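Local coordinates for protein putative reductase (Peptoclostridium difficile, PDB 5J6C) that probably catalyses the FMN-dependent reduction of nitro compounds, possibly including the antibiotic metronidazole, at residues A[40-45]-A[99-104]; A[138-143]-A[172-177]; A[107-112]-A[165-170]. One frame throughout, in Å; residues are numbered along the deposited sequence.

How the contacts relate
The three contacts sample one antiparallel beta-sheet and the flavin site built against it. Contact 2 lies deepest, its centre about 4 Å from the centre of the chain, and pairs strand 137-142, outermost in this chain, with 168-177. Contacts 1 and 3 lie on opposite sides of that centre, about 26 Å apart between centres, and both draw on strand 102-109; contacts 2 and 3 share strand 168-177 and reach the second subunit. Chemistry follows place: contact 1 is a loop packed on the start of a strand, with R40 binding the flavin; contact 2 joins regular strand pairing to FMN binding; contact 3 adds charged, more exposed side chains where strands end in turns.

Contact 1 of 3, residues A[40-45]-A[99-104]; sequences RKYKDV and NAPLAI. With FMN (flavin mononucleotide), chain C.
The ring of Y42 lies obliquely against A100 CA and the ring of P101, where the loop 40-45 meets the start of strand 102-109. One side of the tyrosine ring does the touching: CD2 reaches A100 CA at 3.7 Å, and CE2 meets the methyl CB of A100 at the same distance. Nearer the backbone, Y42 CB packs on P101 CD, the tyrosine and proline side chains crossing at about a right angle. CG of Y42 stands anti to its carbonyl carbon (chi1 -47°), which turns the ring toward A100 and sends the hydroxyl on to the OG of S175 in the next strand, a hydrogen-bonding partner. Farther along the loop, V45 O rests on the proline ring, 3.3 Å from P101 CB. A water also bridges the segments, accepting from Y42 N at 2.7 Å and donating weakly to N99 O.

The end of R40 leads away from this packing, to the flavin. Its chain runs extended from CG to NE and brings the guanidinium edge to the pyrimidine end of FMN: NE donates to FMN O2 at 2.7 Å with an angle of 166°, and NH2 to FMN N1 at 3.2 Å. Apolar packing thus sets the loop on the sheet while two N-H groups hold the flavin edge; a positive charge there would probably favour negative charge at N1 and O2 on reduction.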
# COMPACT_ATOMS: atom_id res chain seq x y z
N ARG A 40 -0.07 -19.58 1.11
CA ARG A 40 -1.37 -20.00 1.60
C ARG A 40 -1.33 -21.38 2.25
O ARG A 40 -2.39 -21.92 2.59
CB ARG A 40 -2.39 -19.99 0.45
CG ARG A 40 -2.40 -18.67 -0.38
CD ARG A 40 -3.45 -18.69 -1.51
NE ARG A 40 -3.50 -17.41 -2.22
CZ ARG A 40 -2.59 -17.00 -3.10
NH1 ARG A 40 -1.55 -17.78 -3.38
NH2 ARG A 40 -2.71 -15.82 -3.69
N LYS A 41 -0.14 -21.97 2.42
CA LYS A 41 0.02 -23.24 3.12
C LYS A 41 1.17 -23.10 4.11
O LYS A 41 2.28 -22.71 3.72
CB LYS A 41 0.27 -24.39 2.13
CG LYS A 41 0.33 -25.78 2.77
CD LYS A 41 0.56 -26.87 1.74
CE LYS A 41 0.58 -28.26 2.38
NZ LYS A 41 0.60 -29.35 1.35
N TYR A 42 0.92 -23.42 5.39
CA TYR A 42 1.83 -23.07 6.47
C TYR A 42 2.21 -24.27 7.33
O TYR A 42 1.42 -25.21 7.51
CB TYR A 42 1.23 -21.99 7.40
CG TYR A 42 0.61 -20.82 6.66
CD1 TYR A 42 1.38 -19.72 6.27
CD2 TYR A 42 -0.74 -20.82 6.33
CE1 TYR A 42 0.81 -18.65 5.59
CE2 TYR A 42 -1.32 -19.75 5.64
CZ TYR A 42 -0.54 -18.68 5.27
OH TYR A 42 -1.11 -17.64 4.59
N LYS A 43 3.42 -24.23 7.87
CA LYS A 43 3.81 -25.20 8.88
C LYS A 43 2.96 -25.02 10.13
O LYS A 43 2.38 -23.96 10.37
CB LYS A 43 5.30 -25.07 9.20
CG LYS A 43 6.18 -25.35 7.98
CD LYS A 43 7.63 -25.57 8.32
CE LYS A 43 8.36 -26.15 7.11
NZ LYS A 43 7.60 -27.33 6.55
N ASP A 44 2.87 -26.09 10.92
CA ASP A 44 2.03 -26.10 12.12
C ASP A 44 2.85 -25.56 13.29
O ASP A 44 3.18 -26.25 14.25
CB ASP A 44 1.50 -27.50 12.39
CG ASP A 44 0.56 -27.57 13.58
OD1 ASP A 44 -0.14 -26.57 13.85
OD2 ASP A 44 0.52 -28.62 14.27
N VAL A 45 3.19 -24.28 13.19
CA VAL A 45 4.17 -23.62 14.05
C VAL A 45 3.66 -22.23 14.39
O VAL A 45 3.32 -21.46 13.49
CB VAL A 45 5.56 -23.54 13.37
CG1 VAL A 45 6.51 -22.66 14.15
CG2 VAL A 45 6.16 -24.92 13.20
N ASN A 99 -5.98 -22.73 8.40
CA ASN A 99 -4.76 -23.47 8.67
C ASN A 99 -3.58 -22.57 8.97
O ASN A 99 -2.44 -23.06 9.04
CB ASN A 99 -4.41 -24.37 7.49
CG ASN A 99 -5.40 -25.47 7.31
OD1 ASN A 99 -5.89 -26.03 8.30
ND2 ASN A 99 -5.74 -25.78 6.06
N ALA A 100 -3.81 -21.30 9.14
CA ALA A 100 -2.74 -20.34 9.41
C ALA A 100 -2.55 -20.22 10.91
O ALA A 100 -3.50 -20.39 11.68
CB ALA A 100 -3.08 -18.97 8.82
N PRO A 101 -1.32 -19.93 11.37
CA PRO A 101 -1.10 -19.73 12.80
C PRO A 101 -1.42 -18.33 13.27
O PRO A 101 -1.61 -18.12 14.48
CB PRO A 101 0.40 -20.03 12.98
CG PRO A 101 0.99 -19.56 11.65
CD PRO A 101 -0.06 -19.86 10.60
N LEU A 102 -1.48 -17.36 12.36
CA LEU A 102 -1.61 -15.97 12.75
C LEU A 102 -2.34 -15.22 11.65
O LEU A 102 -2.26 -15.57 10.47
CB LEU A 102 -0.22 -15.36 12.99
CG LEU A 102 -0.14 -13.88 13.32
CD1 LEU A 102 -0.93 -13.60 14.59
CD2 LEU A 102 1.32 -13.44 13.45
N ALA A 103 -3.08 -14.19 12.06
CA ALA A 103 -3.71 -13.28 11.12
C ALA A 103 -3.72 -11.90 11.75
O ALA A 103 -3.77 -11.76 12.98
CB ALA A 103 -5.14 -13.71 10.75
N ILE A 104 -3.62 -10.88 10.91
CA ILE A 104 -3.83 -9.50 11.31
C ILE A 104 -4.94 -8.94 10.43
O ILE A 104 -4.77 -8.84 9.21
CB ILE A 104 -2.56 -8.64 11.19
CG1 ILE A 104 -1.42 -9.23 12.02
CG2 ILE A 104 -2.86 -7.21 11.63
CD1 ILE A 104 -0.16 -8.46 11.87
N1 FMN C . -4.93 -13.93 -2.47
C2 FMN C . -5.94 -14.78 -2.05
O2 FMN C . -5.76 -15.98 -1.99
N3 FMN C . -7.17 -14.28 -1.69
C4 FMN C . -7.42 -12.92 -1.76
O4 FMN C . -8.51 -12.46 -1.44
C4A FMN C . -6.42 -12.07 -2.19
N5 FMN C . -6.69 -10.73 -2.24
C5A FMN C . -5.70 -9.86 -2.63
C6 FMN C . -5.98 -8.51 -2.69
C7 FMN C . -5.01 -7.62 -3.07
C7M FMN C . -5.31 -6.16 -3.12
C8 FMN C . -3.76 -8.09 -3.42
C8M FMN C . -2.71 -7.12 -3.82
C9 FMN C . -3.46 -9.44 -3.37
C9A FMN C . -4.45 -10.34 -2.98
N10 FMN C . -4.18 -11.70 -2.93
C10 FMN C . -5.17 -12.58 -2.54
C1' FMN C . -2.82 -12.22 -3.31
C2' FMN C . -2.63 -12.26 -4.83
O2' FMN C . -3.25 -13.40 -5.39
C3' FMN C . -1.14 -12.22 -5.17
O3' FMN C . -0.55 -11.13 -4.51
C4' FMN C . -0.89 -12.07 -6.68
O4' FMN C . -1.44 -13.19 -7.34
C5' FMN C . 0.61 -11.97 -6.97
O5' FMN C . 1.22 -13.18 -6.58
P FMN C . 2.35 -13.18 -5.44
O1P FMN C . 1.88 -12.35 -4.27
O2P FMN C . 2.63 -14.59 -4.98
O3P FMN C . 3.59 -12.55 -6.05
O HOH W 1 -1.40 -24.61 6.12

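Contact 2 of 3, residues A[138-143]-A[172-177]; sequences SCWIQV and CIISIG. With FMN (flavin mononucleotide), chain C.
W140 and C172 make a sulfur-aromatic contact across two antiparallel strands of the nitroreductase sheet, 138-142 and 172-177, whose backbones are joined by pairs of hydrogen bonds between C139 and S175 and between I141 and I173. The shortest runs from I141 N to I173 O, 2.7 Å. Followed outward, W140 begins at CB, which packs on I174 CD1 at 4.0 Å. With CG anti to the backbone N (chi1 176°), the indole then swings between strand and cofactor. CG and CD1 face the benzenoid ring of FMN near C6 and C5A. NE1 donates to Q142 OE1 at 2.8 Å, the acceptor tilted 22° out of the indole plane, a bond that helps fix the ring's rotation. CE2 lies between C172 CB on one face and the flavin methyl C7M on the other. Over the six-membered ring, reached through CZ2 and CH2, stands C172 SG, 3.9 Å from the centroid and 16° off its normal.

Beyond the pair, helix 116-133 packs on W140 through A124 and Q128, and I122 of the second subunit touches it, placing the indole at the dimer interface. The backbone next to it binds the flavin: Q142 N donates to FMN O4 at 3.1 Å.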
# COMPACT_ATOMS: atom_id res chain seq x y z
N SER A 138 3.13 -14.80 3.86
CA SER A 138 1.85 -14.18 4.17
C SER A 138 1.00 -14.11 2.91
O SER A 138 1.48 -14.32 1.79
CB SER A 138 2.04 -12.78 4.80
OG SER A 138 2.43 -11.81 3.83
N CYS A 139 -0.29 -13.83 3.10
CA CYS A 139 -1.20 -13.65 1.98
C CYS A 139 -2.29 -12.66 2.36
O CYS A 139 -2.85 -12.73 3.46
CB CYS A 139 -1.83 -14.97 1.55
SG CYS A 139 -2.62 -14.77 -0.06
N TRP A 140 -2.56 -11.73 1.46
CA TRP A 140 -3.61 -10.75 1.64
C TRP A 140 -4.95 -11.40 1.31
O TRP A 140 -5.08 -12.09 0.29
CB TRP A 140 -3.32 -9.55 0.73
CG TRP A 140 -4.29 -8.40 0.63
CD1 TRP A 140 -5.63 -8.46 0.35
CD2 TRP A 140 -3.96 -6.99 0.73
NE1 TRP A 140 -6.15 -7.18 0.28
CE2 TRP A 140 -5.15 -6.27 0.52
CE3 TRP A 140 -2.78 -6.29 0.99
CZ2 TRP A 140 -5.19 -4.87 0.56
CZ3 TRP A 140 -2.82 -4.90 1.03
CH2 TRP A 140 -4.02 -4.20 0.82
N ILE A 141 -5.93 -11.21 2.18
CA ILE A 141 -7.29 -11.67 1.94
C ILE A 141 -8.16 -10.43 1.80
O ILE A 141 -8.37 -9.70 2.78
CB ILE A 141 -7.79 -12.58 3.07
CG1 ILE A 141 -6.90 -13.82 3.19
CG2 ILE A 141 -9.25 -12.98 2.85
CD1 ILE A 141 -7.22 -14.66 4.38
N GLN A 142 -8.65 -10.17 0.58
CA GLN A 142 -9.44 -8.97 0.32
C GLN A 142 -10.79 -9.05 1.03
O GLN A 142 -11.49 -10.06 0.94
CB GLN A 142 -9.64 -8.81 -1.19
CG GLN A 142 -10.34 -7.54 -1.61
CD GLN A 142 -9.57 -6.28 -1.23
OE1 GLN A 142 -8.34 -6.29 -1.17
NE2 GLN A 142 -10.29 -5.18 -0.99
N VAL A 143 -11.17 -7.96 1.72
CA VAL A 143 -12.46 -7.85 2.40
C VAL A 143 -13.32 -6.74 1.81
O VAL A 143 -14.49 -6.97 1.45
CB VAL A 143 -12.28 -7.64 3.92
CG1 VAL A 143 -13.64 -7.40 4.60
CG2 VAL A 143 -11.57 -8.86 4.53
N CYS A 172 -8.86 -5.78 4.85
CA CYS A 172 -8.30 -7.05 4.43
C CYS A 172 -7.82 -7.79 5.68
O CYS A 172 -7.67 -7.19 6.75
CB CYS A 172 -7.13 -6.85 3.46
SG CYS A 172 -5.72 -5.95 4.22
N ILE A 173 -7.61 -9.09 5.53
CA ILE A 173 -6.93 -9.91 6.52
C ILE A 173 -5.58 -10.33 5.95
O ILE A 173 -5.49 -10.76 4.79
CB ILE A 173 -7.76 -11.15 6.89
CG1 ILE A 173 -9.23 -10.77 7.12
CG2 ILE A 173 -7.18 -11.82 8.13
CD1 ILE A 173 -10.03 -11.89 7.69
N ILE A 174 -4.53 -10.22 6.76
CA ILE A 174 -3.22 -10.75 6.40
C ILE A 174 -3.01 -12.02 7.22
O ILE A 174 -2.91 -11.96 8.45
CB ILE A 174 -2.07 -9.76 6.64
CG1 ILE A 174 -2.34 -8.41 5.96
CG2 ILE A 174 -0.76 -10.34 6.13
CD1 ILE A 174 -2.29 -8.47 4.45
N SER A 175 -2.95 -13.17 6.55
CA SER A 175 -2.57 -14.42 7.21
C SER A 175 -1.06 -14.56 7.15
O SER A 175 -0.44 -14.25 6.14
CB SER A 175 -3.23 -15.62 6.54
OG SER A 175 -2.64 -15.86 5.29
N ILE A 176 -0.48 -15.02 8.26
CA ILE A 176 0.97 -15.00 8.46
C ILE A 176 1.40 -16.34 9.05
O ILE A 176 0.68 -16.93 9.85
CB ILE A 176 1.38 -13.83 9.39
CG1 ILE A 176 0.86 -12.49 8.84
CG2 ILE A 176 2.91 -13.80 9.62
CD1 ILE A 176 1.14 -11.30 9.75
N GLY A 177 2.57 -16.82 8.66
CA GLY A 177 3.11 -18.04 9.23
C GLY A 177 4.30 -18.52 8.43
O GLY A 177 4.67 -17.93 7.41
N1 FMN C . -4.93 -13.93 -2.47
C2 FMN C . -5.94 -14.78 -2.05
O2 FMN C . -5.76 -15.98 -1.99
N3 FMN C . -7.17 -14.28 -1.69
C4 FMN C . -7.42 -12.92 -1.76
O4 FMN C . -8.51 -12.46 -1.44
C4A FMN C . -6.42 -12.07 -2.19
N5 FMN C . -6.69 -10.73 -2.24
C5A FMN C . -5.70 -9.86 -2.63
C6 FMN C . -5.98 -8.51 -2.69
C7 FMN C . -5.01 -7.62 -3.07
C7M FMN C . -5.31 -6.16 -3.12
C8 FMN C . -3.76 -8.09 -3.42
C8M FMN C . -2.71 -7.12 -3.82
C9 FMN C . -3.46 -9.44 -3.37
C9A FMN C . -4.45 -10.34 -2.98
N10 FMN C . -4.18 -11.70 -2.93
C10 FMN C . -5.17 -12.58 -2.54
C1' FMN C . -2.82 -12.22 -3.31
C2' FMN C . -2.63 -12.26 -4.83
O2' FMN C . -3.25 -13.40 -5.39
C3' FMN C . -1.14 -12.22 -5.17
O3' FMN C . -0.55 -11.13 -4.51
C4' FMN C . -0.89 -12.07 -6.68
O4' FMN C . -1.44 -13.19 -7.34
C5' FMN C . 0.61 -11.97 -6.97
O5' FMN C . 1.22 -13.18 -6.58
P FMN C . 2.35 -13.18 -5.44
O1P FMN C . 1.88 -12.35 -4.27
O2P FMN C . 2.63 -14.59 -4.98
O3P FMN C . 3.59 -12.55 -6.05

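Contact 3 of 3, residues A[107-112]-A[165-170]; sequences IADKEK and PSKYSV
A108 and S169 form the hydrogen-bonded pair of an antiparallel ladder between strands 107-109 and 168-170, far from the flavin-binding loop 40-45. Each amide donates to the other's carbonyl at 3.0 Å, and K110 N continues the series to K167 O at 3.1 Å, just past the strand end.

The apolar contacts lie on the face carrying I107, Y168 and V170. I107 places CD1 over one face of the Y168 ring, 4.3 Å from its centroid in a CH-pi contact, because CG1 sits between the backbone N and the carbonyl carbon (chi1 69°); its other branch, CG2, meets CG2 of V170. The D109 CB touches the same ring at CE1.

The charged groups centre on the buried carboxylate of D109. Its OD1 takes a salt bridge from K112 NZ at 2.9 Å through its anti lone pair, and a long one from K167 NZ at 3.6 Å, while OD2 accepts from E111 N in an Asx turn, approached from above the carboxylate plane. E111 crosses the K167 chain at about a right angle, its OE2 against CB. A water donates to Y168 O and accepts weakly from K110 NZ.

Around these strand ends, helix 116-133 sends W116 against A108, K110 and S169, and helix 154-162 packs I158 and R159 on V170. Strand 71-76 flanks I107 through E72, and F201 of the second subunit meets the Y168 ring.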
# COMPACT_ATOMS: atom_id res chain seq x y z
N ILE A 107 -8.37 -2.84 9.96
CA ILE A 107 -9.60 -2.06 9.93
C ILE A 107 -9.23 -0.59 9.95
O ILE A 107 -8.09 -0.22 10.25
CB ILE A 107 -10.54 -2.39 11.11
CG1 ILE A 107 -9.93 -1.90 12.43
CG2 ILE A 107 -10.86 -3.89 11.15
CD1 ILE A 107 -10.83 -2.09 13.66
N ALA A 108 -10.19 0.26 9.61
CA ALA A 108 -9.93 1.69 9.54
C ALA A 108 -11.18 2.45 9.95
O ALA A 108 -12.30 2.06 9.60
CB ALA A 108 -9.49 2.11 8.15
N ASP A 109 -10.98 3.52 10.70
CA ASP A 109 -12.05 4.44 11.08
C ASP A 109 -12.45 5.23 9.84
O ASP A 109 -11.78 6.19 9.46
CB ASP A 109 -11.59 5.33 12.22
CG ASP A 109 -12.67 6.30 12.70
OD1 ASP A 109 -12.34 7.08 13.62
OD2 ASP A 109 -13.82 6.30 12.19
N LYS A 110 -13.55 4.83 9.19
CA LYS A 110 -13.91 5.42 7.90
C LYS A 110 -14.54 6.80 8.02
O LYS A 110 -14.71 7.48 7.00
CB LYS A 110 -14.85 4.48 7.11
CG LYS A 110 -16.23 4.24 7.71
CD LYS A 110 -16.99 3.17 6.90
CE LYS A 110 -18.49 3.14 7.23
NZ LYS A 110 -18.81 2.48 8.53
N GLU A 111 -14.85 7.27 9.23
CA GLU A 111 -15.25 8.66 9.42
C GLU A 111 -14.05 9.59 9.59
O GLU A 111 -14.22 10.81 9.48
CB GLU A 111 -16.14 8.81 10.65
CG GLU A 111 -17.34 7.90 10.70
CD GLU A 111 -17.92 7.82 12.10
OE1 GLU A 111 -17.25 8.31 13.05
OE2 GLU A 111 -19.04 7.28 12.26
N LYS A 112 -12.86 9.05 9.88
CA LYS A 112 -11.68 9.89 10.08
C LYS A 112 -11.17 10.47 8.77
O LYS A 112 -10.65 11.60 8.75
CB LYS A 112 -10.56 9.09 10.76
CG LYS A 112 -10.49 9.17 12.30
CD LYS A 112 -9.07 8.80 12.79
CE LYS A 112 -9.00 8.59 14.30
NZ LYS A 112 -9.67 7.33 14.74
N PRO A 165 -16.96 -2.03 16.13
CA PRO A 165 -18.02 -1.02 15.99
C PRO A 165 -18.20 -0.61 14.53
O PRO A 165 -17.30 -0.75 13.70
CB PRO A 165 -17.53 0.15 16.84
CG PRO A 165 -16.52 -0.45 17.76
CD PRO A 165 -15.87 -1.55 17.00
N SER A 166 -19.38 -0.06 14.24
CA SER A 166 -19.79 0.19 12.87
C SER A 166 -19.05 1.35 12.21
O SER A 166 -19.06 1.44 10.98
CB SER A 166 -21.29 0.48 12.83
OG SER A 166 -21.59 1.48 13.78
N LYS A 167 -18.46 2.26 12.98
CA LYS A 167 -17.72 3.33 12.32
C LYS A 167 -16.49 2.82 11.59
O LYS A 167 -15.93 3.54 10.77
CB LYS A 167 -17.32 4.42 13.32
CG LYS A 167 -16.33 4.00 14.40
CD LYS A 167 -15.90 5.22 15.22
CE LYS A 167 -14.85 4.85 16.24
NZ LYS A 167 -14.07 6.05 16.65
N TYR A 168 -16.07 1.58 11.87
CA TYR A 168 -14.92 0.96 11.24
C TYR A 168 -15.34 0.15 10.02
O TYR A 168 -16.42 -0.43 9.98
CB TYR A 168 -14.18 0.05 12.22
CG TYR A 168 -13.62 0.77 13.41
CD1 TYR A 168 -12.46 1.52 13.30
CD2 TYR A 168 -14.27 0.73 14.64
CE1 TYR A 168 -11.95 2.18 14.38
CE2 TYR A 168 -13.76 1.40 15.73
CZ TYR A 168 -12.60 2.12 15.59
OH TYR A 168 -12.08 2.79 16.66
N SER A 169 -14.45 0.11 9.04
CA SER A 169 -14.57 -0.77 7.89
C SER A 169 -13.37 -1.71 7.84
O SER A 169 -12.26 -1.33 8.21
CB SER A 169 -14.66 0.05 6.60
OG SER A 169 -14.88 -0.79 5.49
N VAL A 170 -13.59 -2.94 7.36
CA VAL A 170 -12.54 -3.95 7.27
C VAL A 170 -11.94 -3.92 5.88
O VAL A 170 -12.65 -4.07 4.88
CB VAL A 170 -13.06 -5.36 7.61
CG1 VAL A 170 -11.89 -6.35 7.61
CG2 VAL A 170 -13.76 -5.36 8.95
O HOH W 2 -18.12 -0.70 7.42